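Local coordinates for protein restriction endonuclease UbaLAI (Unidentified, PDB 5O63) that binds its cognate DNA through an N-terminal B3 domain, as part of a monomeric Type IIE restriction enzyme that cleaves DNA, at residues L112-T117 and G122-C127; I5-E10 and E137-L142; R13-T18 and K74-L79. All coordinates share one frame; numbering follows the deposited sequence. Where two conformers were deposited one is given.

Interaction 1: residues L112-T117 and G122-C127; sequences LFARHT and GYYFDC
Phe113 and Tyr123 form the tight part of this contact. Phe113 CD1 stands over the centre of the Tyr123 ring, 3.3 Å from Tyr123 CZ, with the two ring planes oblique at 53°. Extending CG of Phe113 anti to its backbone N (chi1 178°) lays the ring across its neighbour. Tyr123 OH is held by the backbone O of Phe49, and the rings of Phe49 and Phe66 meet this tyrosine edge-to-face. Losing the tyrosine to an alanine here would probably leave Phe113 without the ring face beneath its CD1 and the Phe49 carbonyl without this donor. On the other face of the sheet, Tyr124 OH lies 2.8 Å from His116 NE2 in a hydrogen bond at the edge of the tyrosine ring, while His116 ND1 engages Ser120; Leu11 and Val12 of helix 3-14 pack on Tyr124. The solvent side is looser: Arg115 and Thr117 are exposed and make no contact with 122-127. Two hydrogen-bonded pairs, Leu112 with Tyr124 (Leu112 N to Tyr124 O, 2.9 Å) and Ala114 with Gly122, flank the non-hydrogen-bonded Phe113–Tyr123 pair, as expected of an antiparallel beta hairpin, here within the sheet of the B3 domain.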
loop_
_atom_site.group_PDB
_atom_site.type_symbol
_atom_site.label_atom_id
_atom_site.label_comp_id
_atom_site.label_asym_id
_atom_site.label_seq_id
_atom_site.Cartn_x
_atom_site.Cartn_y
_atom_site.Cartn_z
ATOM N N LEU A 112 -2.650 -3.979 2.572
ATOM C CA LEU A 112 -3.742 -4.846 3.000
ATOM C C LEU A 112 -4.001 -4.533 4.464
ATOM O O LEU A 112 -3.041 -4.442 5.236
ATOM C CB LEU A 112 -3.351 -6.315 2.852
ATOM C CG LEU A 112 -4.414 -7.386 3.038
ATOM C CD1 LEU A 112 -5.256 -7.429 1.789
ATOM C CD2 LEU A 112 -3.756 -8.780 3.378
ATOM N N PHE A 113 -5.264 -4.340 4.845
ATOM C CA PHE A 113 -5.617 -4.226 6.251
ATOM C C PHE A 113 -6.342 -5.492 6.596
ATOM O O PHE A 113 -7.383 -5.776 6.012
ATOM C CB PHE A 113 -6.477 -2.992 6.572
ATOM C CG PHE A 113 -6.860 -2.929 8.036
ATOM C CD1 PHE A 113 -5.951 -2.508 8.985
ATOM C CD2 PHE A 113 -8.108 -3.368 8.453
ATOM C CE1 PHE A 113 -6.289 -2.474 10.344
ATOM C CE2 PHE A 113 -8.464 -3.327 9.793
ATOM C CZ PHE A 113 -7.550 -2.875 10.741
ATOM N N ALA A 114 -5.780 -6.297 7.477
ATOM C CA ALA A 114 -6.436 -7.565 7.810
ATOM C C ALA A 114 -6.906 -7.635 9.258
ATOM O O ALA A 114 -6.213 -7.203 10.173
ATOM C CB ALA A 114 -5.507 -8.722 7.490
ATOM N N ARG A 115 -8.107 -8.182 9.462
ATOM C CA ARG A 115 -8.523 -8.681 10.769
ATOM C C ARG A 115 -8.040 -10.117 10.886
ATOM O O ARG A 115 -8.187 -10.922 9.955
ATOM C CB ARG A 115 -10.038 -8.613 10.929
ATOM C CG ARG A 115 -10.672 -7.302 10.535
ATOM C CD ARG A 115 -10.854 -6.386 11.712
ATOM N NE ARG A 115 -11.384 -5.098 11.280
ATOM C CZ ARG A 115 -11.342 -3.992 12.015
ATOM N NH1 ARG A 115 -10.796 -4.025 13.227
ATOM N NH2 ARG A 115 -11.837 -2.854 11.543
ATOM N N HIS A 116 -7.476 -10.438 12.044
ATOM C CA HIS A 116 -6.946 -11.764 12.268
ATOM C C HIS A 116 -7.897 -12.603 13.074
ATOM O O HIS A 116 -8.706 -12.090 13.848
ATOM C CB HIS A 116 -5.598 -11.677 12.983
ATOM C CG HIS A 116 -4.597 -10.834 12.234
ATOM N ND1 HIS A 116 -3.741 -9.954 12.868
ATOM C CD2 HIS A 116 -4.346 -10.709 10.903
ATOM C CE1 HIS A 116 -3.002 -9.328 11.963
ATOM N NE2 HIS A 116 -3.332 -9.785 10.765
ATOM N N THR A 117 -7.787 -13.896 12.878
ATOM C CA THR A 117 -8.632 -14.809 13.654
ATOM C C THR A 117 -8.452 -14.677 15.166
ATOM O O THR A 117 -9.394 -14.946 15.922
ATOM C CB THR A 117 -8.382 -16.254 13.255
ATOM O OG1 THR A 117 -7.012 -16.618 13.491
ATOM C CG2 THR A 117 -8.759 -16.458 11.836
ATOM N N GLY A 122 -4.057 -5.696 11.558
ATOM C CA GLY A 122 -2.845 -4.973 11.198
ATOM C C GLY A 122 -2.699 -4.700 9.710
ATOM O O GLY A 122 -3.371 -5.293 8.880
ATOM N N TYR A 123 -1.797 -3.780 9.365
ATOM C CA TYR A 123 -1.513 -3.429 7.970
ATOM C C TYR A 123 -0.349 -4.242 7.426
ATOM O O TYR A 123 0.544 -4.651 8.177
ATOM C CB TYR A 123 -1.182 -1.929 7.822
ATOM C CG TYR A 123 -2.402 -1.061 7.994
ATOM C CD1 TYR A 123 -3.206 -0.726 6.880
ATOM C CD2 TYR A 123 -2.770 -0.574 9.234
ATOM C CE1 TYR A 123 -4.330 0.066 7.029
ATOM C CE2 TYR A 123 -3.943 0.199 9.408
ATOM C CZ TYR A 123 -4.717 0.524 8.284
ATOM O OH TYR A 123 -5.873 1.300 8.430
ATOM N N TYR A 124 -0.370 -4.413 6.103
ATOM C CA TYR A 124 0.635 -5.154 5.321
ATOM C C TYR A 124 0.980 -4.341 4.105
ATOM O O TYR A 124 0.099 -3.715 3.557
ATOM C CB TYR A 124 0.096 -6.482 4.843
ATOM C CG TYR A 124 -0.235 -7.375 5.978
ATOM C CD1 TYR A 124 0.617 -8.448 6.309
ATOM C CD2 TYR A 124 -1.397 -7.160 6.759
ATOM C CE1 TYR A 124 0.343 -9.308 7.388
ATOM C CE2 TYR A 124 -1.679 -8.026 7.846
ATOM C CZ TYR A 124 -0.785 -9.089 8.151
ATOM O OH TYR A 124 -0.995 -9.983 9.210
ATOM N N PHE A 125 2.244 -4.410 3.689
ATOM C CA PHE A 125 2.655 -3.690 2.480
ATOM C C PHE A 125 3.463 -4.558 1.583
ATOM O O PHE A 125 4.385 -5.241 2.021
ATOM C CB PHE A 125 3.482 -2.474 2.923
ATOM C CG PHE A 125 4.163 -1.761 1.817
ATOM C CD1 PHE A 125 5.481 -2.059 1.487
ATOM C CD2 PHE A 125 3.485 -0.775 1.120
ATOM C CE1 PHE A 125 6.149 -1.365 0.437
ATOM C CE2 PHE A 125 4.126 -0.059 0.058
ATOM C CZ PHE A 125 5.457 -0.362 -0.280
ATOM N N ASP A 126 3.199 -4.478 0.271
ATOM C CA ASP A 126 3.944 -5.203 -0.746
ATOM C C ASP A 126 4.145 -4.241 -1.924
ATOM O O ASP A 126 3.401 -3.295 -2.067
ATOM C CB ASP A 126 3.166 -6.434 -1.179
ATOM C CG ASP A 126 3.988 -7.458 -1.968
ATOM O OD1 ASP A 126 5.204 -7.316 -2.147
ATOM O OD2 ASP A 126 3.403 -8.509 -2.322
ATOM N N CYS A 127 5.196 -4.466 -2.695
ATOM C CA CYS A 127 5.399 -3.611 -3.867
ATOM C C CYS A 127 6.251 -4.283 -4.886
ATOM O O CYS A 127 6.920 -5.285 -4.620
ATOM C CB CYS A 127 5.991 -2.296 -3.477
ATOM S SG CYS A 127 7.703 -2.453 -2.946
#

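Interaction 2: residues I5-E10 and E137-L142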
loop_
_atom_site.group_PDB
_atom_site.type_symbol
_atom_site.label_atom_id
_atom_site.label_comp_id
_atom_site.label_asym_id
_atom_site.label_seq_id
_atom_site.Cartn_x
_atom_site.Cartn_y
_atom_site.Cartn_z
ATOM N N ILE A 5 -7.514 -13.960 -2.923
ATOM C CA ILE A 5 -7.650 -14.437 -1.547
ATOM C C ILE A 5 -6.456 -15.261 -1.139
ATOM O O ILE A 5 -5.985 -15.156 0.016
ATOM C CB ILE A 5 -8.905 -15.326 -1.323
ATOM C CG1 ILE A 5 -10.188 -14.539 -1.535
ATOM C CG2 ILE A 5 -8.894 -15.885 0.107
ATOM C CD1 ILE A 5 -11.431 -15.443 -1.607
ATOM N N LYS A 6 -5.952 -16.093 -2.056
ATOM C CA LYS A 6 -4.764 -16.891 -1.733
ATOM C C LYS A 6 -3.600 -15.997 -1.419
ATOM O O LYS A 6 -2.862 -16.253 -0.446
ATOM C CB LYS A 6 -4.368 -17.861 -2.857
ATOM C CG LYS A 6 -5.367 -19.017 -3.004
ATOM C CD LYS A 6 -5.414 -19.536 -4.422
ATOM C CE LYS A 6 -4.110 -20.208 -4.785
ATOM N NZ LYS A 6 -4.169 -20.816 -6.145
ATOM N N TYR A 7 -3.381 -14.991 -2.258
ATOM C CA TYR A 7 -2.356 -14.007 -1.939
ATOM C C TYR A 7 -2.488 -13.341 -0.571
ATOM O O TYR A 7 -1.528 -13.249 0.198
ATOM C CB TYR A 7 -2.408 -12.928 -3.063
ATOM C CG TYR A 7 -1.533 -11.744 -2.742
ATOM C CD1 TYR A 7 -0.178 -11.790 -2.977
ATOM C CD2 TYR A 7 -2.082 -10.563 -2.204
ATOM C CE1 TYR A 7 0.663 -10.637 -2.706
ATOM C CE2 TYR A 7 -1.282 -9.474 -1.907
ATOM C CZ TYR A 7 0.074 -9.524 -2.164
ATOM O OH TYR A 7 0.819 -8.409 -1.866
ATOM N N ALA A 8 -3.665 -12.813 -0.282
ATOM C CA ALA A 8 -3.884 -12.162 1.013
ATOM C C ALA A 8 -3.658 -13.100 2.169
ATOM O O ALA A 8 -3.020 -12.715 3.179
ATOM C CB ALA A 8 -5.324 -11.561 1.080
ATOM N N LYS A 9 -4.158 -14.345 2.065
ATOM C CA LYS A 9 -3.969 -15.287 3.141
ATOM C C LYS A 9 -2.474 -15.597 3.331
ATOM O O LYS A 9 -1.991 -15.717 4.452
ATOM C CB LYS A 9 -4.805 -16.584 2.874
ATOM C CG LYS A 9 -6.293 -16.318 3.047
ATOM C CD LYS A 9 -7.196 -17.580 2.851
ATOM C CE LYS A 9 -6.993 -18.571 3.921
ATOM N NZ LYS A 9 -5.790 -19.392 3.633
ATOM N N GLU A 10 -1.741 -15.674 2.234
ATOM C CA GLU A 10 -0.324 -15.979 2.278
ATOM C C GLU A 10 0.463 -14.822 2.957
ATOM O O GLU A 10 1.425 -15.030 3.741
ATOM C CB GLU A 10 0.173 -16.210 0.840
ATOM C CG GLU A 10 1.495 -17.005 0.746
ATOM N N GLU A 137 3.379 -7.776 -13.037
ATOM C CA GLU A 137 2.315 -8.330 -13.832
ATOM C C GLU A 137 1.454 -9.301 -13.011
ATOM O O GLU A 137 0.200 -9.203 -13.084
ATOM C CB GLU A 137 2.871 -9.042 -15.050
ATOM C CG GLU A 137 3.596 -8.189 -16.000
ATOM C CD GLU A 137 4.233 -9.079 -17.045
ATOM O OE1 GLU A 137 5.482 -9.163 -17.074
ATOM O OE2 GLU A 137 3.466 -9.746 -17.779
ATOM N N VAL A 138 2.093 -10.185 -12.247
ATOM C CA VAL A 138 1.320 -11.141 -11.462
ATOM C C VAL A 138 0.474 -10.384 -10.418
ATOM O O VAL A 138 -0.716 -10.648 -10.294
ATOM C CB VAL A 138 2.223 -12.227 -10.804
ATOM C CG1 VAL A 138 1.445 -13.058 -9.781
ATOM C CG2 VAL A 138 2.724 -13.165 -11.862
ATOM N N LEU A 139 1.062 -9.416 -9.718
ATOM C CA LEU A 139 0.304 -8.691 -8.720
ATOM C C LEU A 139 -0.789 -7.821 -9.311
ATOM O O LEU A 139 -1.915 -7.761 -8.773
ATOM C CB LEU A 139 1.233 -7.819 -7.869
ATOM C CG LEU A 139 2.198 -8.654 -7.018
ATOM C CD1 LEU A 139 3.106 -7.701 -6.256
ATOM C CD2 LEU A 139 1.477 -9.633 -6.064
ATOM N N PHE A 140 -0.489 -7.157 -10.423
ATOM C CA PHE A 140 -1.508 -6.340 -11.061
ATOM C C PHE A 140 -2.731 -7.208 -11.466
ATOM O O PHE A 140 -3.914 -6.815 -11.237
ATOM C CB PHE A 140 -0.923 -5.613 -12.261
ATOM C CG PHE A 140 -1.941 -4.675 -12.927
ATOM C CD1 PHE A 140 -2.724 -5.162 -13.961
ATOM C CD2 PHE A 140 -2.186 -3.400 -12.436
ATOM C CE1 PHE A 140 -3.699 -4.358 -14.530
ATOM C CE2 PHE A 140 -3.158 -2.589 -12.990
ATOM C CZ PHE A 140 -3.923 -3.083 -14.049
ATOM N N ALA A 141 -2.447 -8.343 -12.074
ATOM C CA ALA A 141 -3.541 -9.239 -12.474
ATOM C C ALA A 141 -4.417 -9.657 -11.247
ATOM O O ALA A 141 -5.647 -9.775 -11.360
ATOM C CB ALA A 141 -2.972 -10.497 -13.171
ATOM N N LEU A 142 -3.778 -9.976 -10.112
ATOM C CA LEU A 142 -4.558 -10.368 -8.931
ATOM C C LEU A 142 -5.375 -9.230 -8.349
ATOM O O LEU A 142 -6.457 -9.483 -7.861
ATOM C CB LEU A 142 -3.689 -10.888 -7.776
ATOM C CG LEU A 142 -2.583 -11.855 -8.003
ATOM C CD1 LEU A 142 -1.736 -11.955 -6.758
ATOM C CD2 LEU A 142 -3.286 -13.096 -8.234
#
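Tyr7 reaches from helix 3-14 to two leucines of helix 136-144 and alone carries its side of the contact. Its CG lies anti to the backbone N (chi1 172°), which sends the ring across the ends of both leucines. Each leucine meets it at about a right angle, and each does so with a single methyl. Leu139 CD2 comes to 3.6 Å from Tyr7 CE1, halfway along the ring. Leu142 CD1 approaches nearer the root, 3.9 Å from Tyr7 CB and 4.0 Å from Tyr7 CG. The two leucines share one conformation, CG beside the backbone N and chi2 extended, but use it differently. The CB of Leu142 already points at the opposing helix, and its extended branch (chi2 168°) carries CD1 onward to the tyrosine. The CB of Leu139 points across instead, and it is the other branch, CD2, that comes close. Behind this, Leu108 and Ile110 of strand 108-116 pack against Leu139, and Ile110 also touches Tyr7. The hydroxyl of Tyr7 passes beyond the leucines to a hydrogen bond with Asp126, whose carboxylate also forms a salt bridge with Arg135. Between these helical segments the contact is therefore purely apolar, and the polar end of the tyrosine is satisfied by the sheet, tying the first helix to the strand that leads toward the second.

Interaction 3: residues R13-T18 and K74-L79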
loop_
_atom_site.group_PDB
_atom_site.type_symbol
_atom_site.label_atom_id
_atom_site.label_comp_id
_atom_site.label_asym_id
_atom_site.label_seq_id
_atom_site.Cartn_x
_atom_site.Cartn_y
_atom_site.Cartn_z
ATOM N N ARG A 13 -0.315 -15.031 6.724
ATOM C CA ARG A 13 0.410 -16.142 7.319
ATOM C C ARG A 13 1.931 -15.841 7.387
ATOM O O ARG A 13 2.587 -16.355 8.300
ATOM C CB ARG A 13 0.119 -17.438 6.548
ATOM C CG ARG A 13 1.041 -17.631 5.368
ATOM N N SER A 14 2.464 -14.958 6.520
ATOM C CA SER A 14 3.907 -14.754 6.513
ATOM C C SER A 14 4.275 -13.922 7.735
ATOM O O SER A 14 5.453 -13.853 8.109
ATOM C CB SER A 14 4.407 -14.081 5.215
ATOM O OG SER A 14 3.915 -12.776 5.048
ATOM N N ALA A 15 3.276 -13.263 8.342
ATOM C CA ALA A 15 3.479 -12.495 9.582
ATOM C C ALA A 15 3.108 -13.324 10.827
ATOM O O ALA A 15 3.047 -12.822 11.943
ATOM C CB ALA A 15 2.668 -11.207 9.539
ATOM N N GLY A 16 2.818 -14.582 10.598
ATOM C CA GLY A 16 2.436 -15.495 11.695
ATOM C C GLY A 16 1.010 -15.362 12.213
ATOM O O GLY A 16 0.706 -15.770 13.337
ATOM N N LYS A 17 0.116 -14.833 11.400
ATOM C CA LYS A 17 -1.301 -14.713 11.754
ATOM C C LYS A 17 -2.113 -15.526 10.770
ATOM O O LYS A 17 -1.548 -16.064 9.832
ATOM C CB LYS A 17 -1.743 -13.228 11.708
ATOM C CG LYS A 17 -0.999 -12.273 12.661
ATOM C CD LYS A 17 -1.334 -12.609 14.130
ATOM C CE LYS A 17 -0.898 -11.489 15.076
ATOM N NZ LYS A 17 -1.069 -11.920 16.508
ATOM N N THR A 18 -3.428 -15.623 10.976
ATOM C CA THR A 18 -4.308 -16.158 9.931
ATOM C C THR A 18 -5.411 -15.141 9.688
ATOM O O THR A 18 -5.975 -14.590 10.653
ATOM C CB THR A 18 -4.918 -17.569 10.309
ATOM O OG1 THR A 18 -5.847 -17.413 11.375
ATOM C CG2 THR A 18 -3.813 -18.567 10.704
ATOM N N LYS A 74 9.857 -9.381 5.056
ATOM C CA LYS A 74 9.190 -10.181 6.082
ATOM C C LYS A 74 9.536 -9.670 7.486
ATOM O O LYS A 74 9.841 -10.481 8.380
ATOM C CB LYS A 74 9.534 -11.683 5.946
ATOM C CG LYS A 74 9.050 -12.342 4.607
ATOM C CD LYS A 74 7.563 -12.102 4.353
ATOM C CE LYS A 74 7.043 -12.819 3.076
ATOM N NZ LYS A 74 5.727 -12.273 2.529
ATOM N N THR A 75 9.512 -8.341 7.682
ATOM C CA THR A 75 9.643 -7.755 9.047
ATOM C C THR A 75 8.617 -6.663 9.339
ATOM O O THR A 75 8.124 -5.997 8.416
ATOM C CB THR A 75 11.053 -7.124 9.271
ATOM O OG1 THR A 75 11.331 -6.260 8.185
ATOM C CG2 THR A 75 12.088 -8.193 9.312
ATOM N N HIS A 76 8.294 -6.478 10.622
ATOM C CA HIS A 76 7.398 -5.381 10.962
ATOM C C HIS A 76 8.123 -4.051 10.839
ATOM O O HIS A 76 9.279 -3.943 11.265
ATOM C CB HIS A 76 6.856 -5.592 12.352
ATOM C CG HIS A 76 5.815 -6.673 12.386
ATOM N ND1 HIS A 76 6.019 -7.910 12.959
ATOM C CD2 HIS A 76 4.587 -6.719 11.821
ATOM C CE1 HIS A 76 4.932 -8.648 12.808
ATOM N NE2 HIS A 76 4.053 -7.953 12.105
ATOM N N LYS A 77 7.468 -3.051 10.247
ATOM C CA LYS A 77 8.059 -1.724 10.081
ATOM C C LYS A 77 7.063 -0.678 10.562
ATOM O O LYS A 77 5.922 -1.000 10.946
ATOM C CB LYS A 77 8.481 -1.511 8.622
ATOM C CG LYS A 77 9.657 -2.420 8.275
ATOM C CD LYS A 77 10.183 -2.302 6.838
ATOM C CE LYS A 77 11.524 -3.067 6.805
ATOM N NZ LYS A 77 12.226 -3.051 8.151
ATOM N N THR A 78 7.519 0.562 10.612
ATOM C CA THR A 78 6.646 1.697 10.906
ATOM C C THR A 78 6.597 2.573 9.634
ATOM O O THR A 78 7.634 2.995 9.117
ATOM C CB THR A 78 7.132 2.531 12.102
ATOM O OG1 THR A 78 7.111 1.706 13.288
ATOM C CG2 THR A 78 6.217 3.721 12.343
ATOM N N LEU A 79 5.404 2.741 9.095
ATOM C CA LEU A 79 5.254 3.709 8.013
ATOM C C LEU A 79 4.787 5.025 8.555
ATOM O O LEU A 79 4.153 5.080 9.654
ATOM C CB LEU A 79 4.207 3.140 6.993
ATOM C CG LEU A 79 4.679 1.855 6.331
ATOM C CD1 LEU A 79 3.582 1.450 5.304
ATOM C CD2 LEU A 79 6.086 1.970 5.702
#
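Ser14 and Lys74 bury more surface here than any other pair, and their meeting is polar but slight. Lys74 was deposited in two conformers, and everything its side chain does here holds for the modelled one alone. In this conformer Lys74 NZ lies 3.1 Å from Ser14 OG, a weak and correspondingly doubtful hydrogen bond. The aliphatic end of the lysine then runs alongside the serine, with Lys74 CE 3.6 Å from Ser14 CB. A bend at chi2 (-53°) turns this copy of the chain back toward the helix, because the CB of Lys74 does not itself aim there. Ser14 OG also bonds to the backbone O of Leu11. As a carbonyl can only accept, the serine proton goes to Leu11, consistent with the lysine donating to the same oxygen. The stronger partner of the ammonium group, again in this copy, appears to be Ser71. The carbonyl-rich end of the helix nearby would be expected to suit a positive charge.

His76 and Ala15 add a looser contact. Ala15 CB sits 4.4 Å from His76 NE2, obliquely placed against the ring, while Phe69 meets the same imidazole edge-to-face.

Each backbone has a feature of its own here. Gly16, with positive phi, is the C-prime residue of a Schellman motif that ends the helix, with Gly16 N bonded to Arg13 O at 2.9 Å. Lys74 and Thr75 together face Asp70 in a G1 beta bulge. The contact lies at the surface, its nearest atom about 6 Å from the bound DNA. It brings the C-terminal end of helix 3-14 beside the start of strand 75-84, with Phe69 of the adjoining strand 62-70 against Ser14, and Tyr124 of strand 121-128 packing against Ala15.

Overall arrangement
From the N terminus, helix 3-14 supplies the first segment of interaction 2 and, a turn later, leads into that of interaction 3. Interaction 3 closes first, when the chain returns at 74-79. Interaction 1 follows in series as a short hairpin closure between 112-117 and 122-127. Interaction 2 closes last, at 137-142, so its long loop encloses both others, and none cross. Side chains also link them: Leu112 packs on Ala8, joining interactions 1 and 2, while Thr18 probably hydrogen-bonds to Thr117 and His116 packs on Lys17, joining 1 and 3. Together they tie the first helix to the central hairpin, strand 75-84 and the second helix.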